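Local coordinates for Iron(III) ABC transporter, periplasmic iron-compound-binding protein (Vibrio cholerae, PDB 5GGY) that probably binds ferric siderophores such as iron-loaded Desferal in the periplasm and delivers them to an ABC transporter for iron uptake, at residues Q109-A112 with A113-A116; F127-E130 with A131-Q134; Q135-E138 with A139-A142. All blocks are in the same frame, centred on the assembly; numbering follows the deposited sequence.

Interaction 1 of 3, residues Q109-A112 with A113-A116; sequences QDNA and AQVA
Asp110 and Val115 meet at about a right angle, the flank of the aspartate lying against one methyl of the valine. CG2 of Val115 sits 4.1 Å from Asp110 CB and just as far from CG and OD2, so the touch is broad but light. The same methyl also presses on the backbone: with CG1 anti to the backbone N (chi1 177°), CG2 is turned back beside that N and comes within 3.3 Å of Asn111 O. That oxygen accepts the amide of Val115, N to O 3.0 Å, in a nearly straight bond with an N-H...O angle of 164°. Asn111 is the N-cap of helix 112-126, and this is the opening i to i+4 bond of the helix; Ala116 N to Ala112 O at 2.8 Å follows. The Asn111 and Gln114 side chains run obliquely past one another. Asn111 OD1 points at the aliphatic part of Gln114, 3.2 Å from CG. Asp110 has a weak hydrogen bond from OD1 to Ser107, and its carbonyl takes the side-chain amide of Asn179. On the buried side Ala112 and Ala113 lean on Thr181 of helix 181-188, while Gln114 packs on Gln36 of the second subunit.

Interaction 2 of 3, residues F127-E130 with A131-Q134; sequences FGKE and AVAQ
Lys129 and Val132 form the close-packed part of this helix start. CG1 of Val132 tucks in against the root of the lysine, 3.7 Å from Lys129 CB. The same methyl carbon, Val132 CG1, reaches 3.4 Å from Lys129 O. The lysine curls round it: a bend at chi2 (-76°) brings Lys129 CD back over the valine methyl, 3.9 Å from Val132 CG1, before the rest of the chain runs on away from the helix. Val132 has an unusual torsion, with CG1 almost eclipsing its own backbone N (chi1 9°), a placement to be read with caution at this resolution. Ala133 closes in from the next position. Its CB lies 3.4 Å from Lys129 O, and its amide gives that same oxygen a hydrogen bond of 3.1 Å from Ala133 N. The CB of Ala133 is buried, facing Phe120 and Ala124 of helix 112-126 and Leu33.

The other flank is open. Glu130 and Ala131 face solvent, and OE1 of Glu130 has a weak hydrogen bond with Thr125 at the end of the preceding helix. What ties this side is backbone: Gln134 N to Glu130 O, 2.9 Å. CB of Gln134 lies 3.6 Å from Glu130 O, and the end of the side chain leads away.

Gly128, at positive phi (63°), a conformation glycine adopts readily, lies in the turn between the helices, and Lys129 occupies the N-cap of the second one. This is a short helix-loop-helix connection leading into helix 130-154, which is consistent with the long helix that links the two lobes in FhuD-type binding proteins.

Interaction 3 of 3, residues Q135-E138 with A139-A142; sequences QKLE and AMYA
Leu137 touches two residues of the next turn through apolar groups. Its CD2 lies 3.8 Å from CE of Met140; the two side chains run side by side and point the same way, and a bend at chi3 (71°) puts the methionine methyl at the leucine's tip. More lightly, Leu137 CB meets Tyr141 CE2 at 4.2 Å. The tyrosine ring also has a polar neighbour: Leu137 O stands over one face, with CD2 of Tyr141 3.1 Å away, as CG of the ring leans beside its own backbone N (chi1 -63°).

Four backbone hydrogen bonds join the turns. Tyr141 N bonds Leu137 O at 3.0 Å, and Ala139 N bonds Gln135 O at 3.1 Å. Ala142 N reaches Glu138 O at 3.1 Å, and Met140 N to Lys136 O is weak, its N-H...O angle only 135°.

The polar ends find partners beyond this stretch. Lys136 NZ forms a salt bridge with Glu32, and Tyr141 OH a hydrogen bond with Glu54 of the second subunit, whose Val51 and Val47 pack on Glu138 and Tyr141. Within the chain, this part of helix 130-154 packs against two others: Leu137 and Tyr141 rest on helix 112-126, at Phe120, Lys121 and Ile117, whereas Met140 and Ala139 lean on helix 262-276.

In the fold
Interaction 2 opens helix 130-154 and interaction 3 continues it, their centres 13 Å apart and their segments adjoining. Interaction 1 starts the preceding helix, 112-126, which runs from it to the loop of interaction 2; it lies about 20 Å from interaction 2 and 18 Å from interaction 3, centre to centre, with nearest atoms about 9 and 7 Å away. The helix shared by 127-134 and 135-142 probably leads from the first lobe towards the second, and 109-116 probably lies where the second lobe begins. The model is the apo form, and in this family siderophore binds in the cleft between the lobes. Unlike the other two, interaction 2 is touched by no other chain of the assembly.

Interaction 1 of 3, residues Q109-A112 with A113-A116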
ATOM      1  N   GLN A 109      -9.330  16.327 -10.268  1.00 40.76           N
ATOM      2  CA  GLN A 109      -7.962  15.925 -10.568  1.00 38.49           C
ATOM      3  C   GLN A 109      -7.369  15.002  -9.508  1.00 37.56           C
ATOM      4  O   GLN A 109      -6.234  14.554  -9.639  1.00 35.24           O
ATOM      5  CB  GLN A 109      -7.085  17.168 -10.735  1.00 42.71           C
ATOM      6  CG  GLN A 109      -7.222  18.181  -9.615  1.00 43.68           C
ATOM      7  CD  GLN A 109      -6.704  19.546 -10.005  1.00 49.74           C
ATOM      8  OE1 GLN A 109      -7.460  20.399 -10.472  1.00 56.72           O
ATOM      9  NE2 GLN A 109      -5.405  19.760  -9.826  1.00 53.61           N
ATOM     10  N   ASP A 110      -8.138  14.721  -8.461  1.00 46.31           N
ATOM     11  CA  ASP A 110      -7.696  13.789  -7.428  1.00 46.52           C
ATOM     12  C   ASP A 110      -7.927  12.338  -7.833  1.00 43.89           C
ATOM     13  O   ASP A 110      -8.950  12.001  -8.425  1.00 48.78           O
ATOM     14  CB  ASP A 110      -8.414  14.053  -6.100  1.00 50.33           C
ATOM     15  CG  ASP A 110      -7.879  15.268  -5.377  1.00 49.52           C
ATOM     16  OD1 ASP A 110      -8.651  15.892  -4.619  1.00 30.36           O
ATOM     17  OD2 ASP A 110      -6.689  15.605  -5.567  1.00 66.05           O
ATOM     18  N   ASN A 111      -6.964  11.482  -7.515  1.00 34.45           N
ATOM     19  CA  ASN A 111      -7.208  10.051  -7.529  1.00 25.34           C
ATOM     20  C   ASN A 111      -7.650   9.647  -6.133  1.00 26.70           C
ATOM     21  O   ASN A 111      -6.828   9.478  -5.239  1.00 25.23           O
ATOM     22  CB  ASN A 111      -5.974   9.266  -7.966  1.00 34.34           C
ATOM     23  CG  ASN A 111      -6.279   7.800  -8.194  1.00 44.60           C
ATOM     24  OD1 ASN A 111      -6.138   6.977  -7.290  1.00 42.62           O
ATOM     25  ND2 ASN A 111      -6.722   7.470  -9.402  1.00 53.25           N
ATOM     26  N   ALA A 112      -8.961   9.502  -5.969  1.00 17.10           N
ATOM     27  CA  ALA A 112      -9.606   9.414  -4.658  1.00 16.08           C
ATOM     28  C   ALA A 112      -8.957   8.428  -3.691  1.00 26.88           C
ATOM     29  O   ALA A 112      -8.664   8.772  -2.547  1.00 36.11           O
ATOM     30  CB  ALA A 112     -11.072   9.059  -4.836  1.00 22.11           C
ATOM     31  N   ALA A 113      -8.727   7.205  -4.154  1.00 24.62           N
ATOM     32  CA  ALA A 113      -8.192   6.148  -3.299  1.00 21.66           C
ATOM     33  C   ALA A 113      -6.770   6.437  -2.825  1.00 22.70           C
ATOM     34  O   ALA A 113      -6.434   6.188  -1.669  1.00 29.29           O
ATOM     35  CB  ALA A 113      -8.233   4.829  -4.023  1.00 25.66           C
ATOM     36  N   GLN A 114      -5.935   6.956  -3.720  1.00 30.65           N
ATOM     37  CA  GLN A 114      -4.564   7.301  -3.361  1.00 25.55           C
ATOM     38  C   GLN A 114      -4.543   8.437  -2.349  1.00 23.52           C
ATOM     39  O   GLN A 114      -3.751   8.421  -1.407  1.00 23.29           O
ATOM     40  CB  GLN A 114      -3.754   7.688  -4.598  1.00 22.80           C
ATOM     41  CG  GLN A 114      -3.474   6.536  -5.543  1.00 32.13           C
ATOM     42  CD  GLN A 114      -2.606   6.954  -6.715  1.00 52.62           C
ATOM     43  OE1 GLN A 114      -2.053   8.054  -6.729  1.00 65.46           O
ATOM     44  NE2 GLN A 114      -2.484   6.077  -7.706  1.00 53.55           N
ATOM     45  N   VAL A 115      -5.421   9.416  -2.550  1.00 16.43           N
ATOM     46  CA  VAL A 115      -5.522  10.558  -1.648  1.00 15.89           C
ATOM     47  C   VAL A 115      -6.044  10.117  -0.285  1.00 19.86           C
ATOM     48  O   VAL A 115      -5.596  10.599   0.753  1.00 20.83           O
ATOM     49  CB  VAL A 115      -6.440  11.653  -2.229  1.00 15.82           C
ATOM     50  CG1 VAL A 115      -6.588  12.806  -1.252  1.00 15.34           C
ATOM     51  CG2 VAL A 115      -5.885  12.155  -3.551  1.00 16.82           C
ATOM     52  N   ALA A 116      -6.987   9.180  -0.302  1.00 17.64           N
ATOM     53  CA  ALA A 116      -7.538   8.612   0.927  1.00 22.47           C
ATOM     54  C   ALA A 116      -6.460   7.895   1.728  1.00 32.37           C
ATOM     55  O   ALA A 116      -6.413   8.003   2.954  1.00 27.26           O
ATOM     56  CB  ALA A 116      -8.678   7.659   0.612  1.00 21.58           C
TER

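Interaction 2 of 3, residues F127-E130 with A131-Q134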
ATOM      1  N   PHE A 127      -1.540  12.302  14.802  1.00 20.13           N
ATOM      2  CA  PHE A 127      -2.099  11.794  16.052  1.00 21.22           C
ATOM      3  C   PHE A 127      -1.272  10.650  16.638  1.00 30.34           C
ATOM      4  O   PHE A 127      -1.701   9.986  17.583  1.00 29.03           O
ATOM      5  CB  PHE A 127      -3.545  11.333  15.843  1.00 21.93           C
ATOM      6  CG  PHE A 127      -4.495  12.443  15.492  1.00 32.42           C
ATOM      7  CD1 PHE A 127      -4.966  13.305  16.469  1.00 36.76           C
ATOM      8  CD2 PHE A 127      -4.922  12.621  14.185  1.00 30.05           C
ATOM      9  CE1 PHE A 127      -5.841  14.324  16.146  1.00 38.12           C
ATOM     10  CE2 PHE A 127      -5.795  13.635  13.857  1.00 37.88           C
ATOM     11  CZ  PHE A 127      -6.258  14.489  14.840  1.00 37.62           C
ATOM     12  N   GLY A 128      -0.084  10.429  16.083  1.00 40.62           N
ATOM     13  CA  GLY A 128       0.820   9.412  16.593  1.00 40.69           C
ATOM     14  C   GLY A 128       0.274   7.998  16.503  1.00 34.90           C
ATOM     15  O   GLY A 128       0.380   7.224  17.453  1.00 35.15           O
ATOM     16  N   LYS A 129      -0.311   7.663  15.358  1.00 22.89           N
ATOM     17  CA  LYS A 129      -0.883   6.337  15.139  1.00 21.45           C
ATOM     18  C   LYS A 129      -0.329   5.699  13.867  1.00 24.96           C
ATOM     19  O   LYS A 129      -1.056   5.039  13.129  1.00 23.53           O
ATOM     20  CB  LYS A 129      -2.409   6.419  15.057  1.00 24.94           C
ATOM     21  CG  LYS A 129      -3.085   6.938  16.318  1.00 27.86           C
ATOM     22  CD  LYS A 129      -3.128   5.880  17.411  1.00 33.83           C
ATOM     23  CE  LYS A 129      -3.984   6.344  18.583  1.00 41.86           C
ATOM     24  NZ  LYS A 129      -4.194   5.271  19.598  1.00 43.46           N
ATOM     25  N   GLU A 130       0.961   5.902  13.619  1.00 37.48           N
ATOM     26  CA  GLU A 130       1.596   5.421  12.395  1.00 37.87           C
ATOM     27  C   GLU A 130       1.660   3.898  12.316  1.00 36.76           C
ATOM     28  O   GLU A 130       1.461   3.319  11.248  1.00 39.98           O
ATOM     29  CB  GLU A 130       3.006   6.009  12.271  1.00 36.89           C
ATOM     30  CG  GLU A 130       3.037   7.414  11.688  1.00 48.47           C
ATOM     31  CD  GLU A 130       3.986   8.337  12.427  1.00 58.00           C
ATOM     32  OE1 GLU A 130       4.903   8.891  11.783  1.00 59.31           O
ATOM     33  OE2 GLU A 130       3.806   8.519  13.650  1.00 66.67           O
ATOM     34  N   ALA A 131       1.935   3.256  13.447  1.00 29.92           N
ATOM     35  CA  ALA A 131       2.087   1.804  13.489  1.00 28.90           C
ATOM     36  C   ALA A 131       0.778   1.086  13.165  1.00 24.51           C
ATOM     37  O   ALA A 131       0.762   0.112  12.412  1.00 30.52           O
ATOM     38  CB  ALA A 131       2.606   1.367  14.855  1.00 29.30           C
ATOM     39  N   VAL A 132      -0.314   1.572  13.744  1.00 33.75           N
ATOM     40  CA  VAL A 132      -1.630   0.997  13.500  1.00 36.20           C
ATOM     41  C   VAL A 132      -2.057   1.260  12.054  1.00 35.50           C
ATOM     42  O   VAL A 132      -2.691   0.413  11.422  1.00 43.15           O
ATOM     43  CB  VAL A 132      -2.680   1.552  14.502  1.00 24.10           C
ATOM     44  CG1 VAL A 132      -2.092   2.700  15.311  1.00 40.47           C
ATOM     45  CG2 VAL A 132      -3.963   1.979  13.799  1.00 33.31           C
ATOM     46  N   ALA A 133      -1.681   2.423  11.527  1.00 26.03           N
ATOM     47  CA  ALA A 133      -1.986   2.768  10.142  1.00 26.53           C
ATOM     48  C   ALA A 133      -1.286   1.824   9.172  1.00 27.74           C
ATOM     49  O   ALA A 133      -1.877   1.386   8.186  1.00 27.20           O
ATOM     50  CB  ALA A 133      -1.590   4.202   9.854  1.00 22.24           C
ATOM     51  N   GLN A 134      -0.025   1.519   9.458  1.00 19.18           N
ATOM     52  CA  GLN A 134       0.748   0.604   8.629  1.00 37.19           C
ATOM     53  C   GLN A 134       0.175  -0.806   8.683  1.00 34.61           C
ATOM     54  O   GLN A 134       0.083  -1.487   7.664  1.00 36.87           O
ATOM     55  CB  GLN A 134       2.215   0.589   9.064  1.00 40.54           C
ATOM     56  CG  GLN A 134       3.141   1.364   8.150  1.00 46.58           C
ATOM     57  CD  GLN A 134       3.245   0.747   6.770  1.00 54.59           C
ATOM     58  OE1 GLN A 134       3.749  -0.365   6.611  1.00 56.10           O
ATOM     59  NE2 GLN A 134       2.764   1.465   5.763  1.00 55.43           N
TER

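Interaction 3 of 3, residues Q135-E138 with A139-A142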
ATOM      1  N   GLN A 135      -0.216  -1.232   9.880  1.00 37.02           N
ATOM      2  CA  GLN A 135      -0.756  -2.571  10.080  1.00 32.88           C
ATOM      3  C   GLN A 135      -2.072  -2.759   9.324  1.00 33.32           C
ATOM      4  O   GLN A 135      -2.359  -3.849   8.831  1.00 38.89           O
ATOM      5  CB  GLN A 135      -0.941  -2.846  11.579  1.00 35.80           C
ATOM      6  CG  GLN A 135      -2.382  -3.039  12.043  1.00 53.52           C
ATOM      7  CD  GLN A 135      -2.888  -4.454  11.821  1.00 64.81           C
ATOM      8  OE1 GLN A 135      -2.133  -5.420  11.929  1.00 70.78           O
ATOM      9  NE2 GLN A 135      -4.171  -4.580  11.499  1.00 62.21           N
ATOM     10  N   LYS A 136      -2.861  -1.695   9.219  1.00 28.66           N
ATOM     11  CA  LYS A 136      -4.159  -1.786   8.559  1.00 28.98           C
ATOM     12  C   LYS A 136      -4.026  -1.715   7.041  1.00 29.17           C
ATOM     13  O   LYS A 136      -4.811  -2.324   6.315  1.00 36.80           O
ATOM     14  CB  LYS A 136      -5.094  -0.686   9.061  1.00 19.48           C
ATOM     15  CG  LYS A 136      -5.578  -0.915  10.480  1.00 19.88           C
ATOM     16  CD  LYS A 136      -6.908  -0.233  10.727  1.00 20.71           C
ATOM     17  CE  LYS A 136      -7.523  -0.686  12.039  1.00 22.23           C
ATOM     18  NZ  LYS A 136      -8.893  -0.135  12.224  1.00 24.49           N
ATOM     19  N   LEU A 137      -3.029  -0.975   6.570  1.00 20.35           N
ATOM     20  CA  LEU A 137      -2.742  -0.899   5.143  1.00 23.43           C
ATOM     21  C   LEU A 137      -2.131  -2.201   4.643  1.00 31.33           C
ATOM     22  O   LEU A 137      -2.471  -2.680   3.562  1.00 26.34           O
ATOM     23  CB  LEU A 137      -1.807   0.274   4.846  1.00 18.26           C
ATOM     24  CG  LEU A 137      -2.433   1.662   4.966  1.00 21.85           C
ATOM     25  CD1 LEU A 137      -1.374   2.737   4.813  1.00 15.83           C
ATOM     26  CD2 LEU A 137      -3.533   1.833   3.931  1.00 14.84           C
ATOM     27  N   GLU A 138      -1.224  -2.764   5.438  1.00 33.54           N
ATOM     28  CA  GLU A 138      -0.592  -4.036   5.111  1.00 21.22           C
ATOM     29  C   GLU A 138      -1.628  -5.149   5.033  1.00 21.25           C
ATOM     30  O   GLU A 138      -1.606  -5.969   4.116  1.00 40.17           O
ATOM     31  CB  GLU A 138       0.479  -4.391   6.145  1.00 22.48           C
ATOM     32  CG  GLU A 138       1.747  -3.562   6.049  1.00 24.47           C
ATOM     33  CD  GLU A 138       2.667  -3.767   7.238  1.00 36.17           C
ATOM     34  OE1 GLU A 138       2.298  -4.538   8.148  1.00 46.53           O
ATOM     35  OE2 GLU A 138       3.755  -3.156   7.264  1.00 32.21           O
ATOM     36  N   ALA A 139      -2.534  -5.168   6.006  1.00 19.61           N
ATOM     37  CA  ALA A 139      -3.606  -6.153   6.037  1.00 19.71           C
ATOM     38  C   ALA A 139      -4.548  -5.958   4.858  1.00 30.71           C
ATOM     39  O   ALA A 139      -5.113  -6.917   4.335  1.00 30.58           O
ATOM     40  CB  ALA A 139      -4.370  -6.065   7.347  1.00 19.50           C
ATOM     41  N   MET A 140      -4.707  -4.705   4.444  1.00 29.17           N
ATOM     42  CA  MET A 140      -5.573  -4.364   3.324  1.00 28.01           C
ATOM     43  C   MET A 140      -5.030  -4.910   2.004  1.00 30.95           C
ATOM     44  O   MET A 140      -5.761  -5.537   1.236  1.00 21.28           O
ATOM     45  CB  MET A 140      -5.747  -2.847   3.231  1.00 30.43           C
ATOM     46  CG  MET A 140      -6.836  -2.411   2.270  1.00 30.48           C
ATOM     47  SD  MET A 140      -7.065  -0.626   2.208  1.00 35.15           S
ATOM     48  CE  MET A 140      -5.570  -0.118   1.368  1.00 18.10           C
ATOM     49  N   TYR A 141      -3.748  -4.670   1.748  1.00 26.13           N
ATOM     50  CA  TYR A 141      -3.107  -5.120   0.516  1.00 27.10           C
ATOM     51  C   TYR A 141      -3.059  -6.640   0.446  1.00 34.41           C
ATOM     52  O   TYR A 141      -3.130  -7.227  -0.633  1.00 33.84           O
ATOM     53  CB  TYR A 141      -1.699  -4.536   0.405  1.00 22.87           C
ATOM     54  CG  TYR A 141      -1.682  -3.028   0.310  1.00 23.94           C
ATOM     55  CD1 TYR A 141      -2.602  -2.354  -0.484  1.00 32.32           C
ATOM     56  CD2 TYR A 141      -0.758  -2.276   1.026  1.00 26.41           C
ATOM     57  CE1 TYR A 141      -2.595  -0.976  -0.572  1.00 35.50           C
ATOM     58  CE2 TYR A 141      -0.744  -0.896   0.943  1.00 30.78           C
ATOM     59  CZ  TYR A 141      -1.664  -0.251   0.145  1.00 35.06           C
ATOM     60  OH  TYR A 141      -1.653   1.124   0.062  1.00 38.08           O
ATOM     61  N   ALA A 142      -2.944  -7.272   1.609  1.00 45.15           N
ATOM     62  CA  ALA A 142      -2.984  -8.725   1.691  1.00 39.17           C
ATOM     63  C   ALA A 142      -4.403  -9.223   1.432  1.00 43.65           C
ATOM     64  O   ALA A 142      -4.605 -10.218   0.735  1.00 55.49           O
ATOM     65  CB  ALA A 142      -2.486  -9.199   3.047  1.00 30.34           C
TER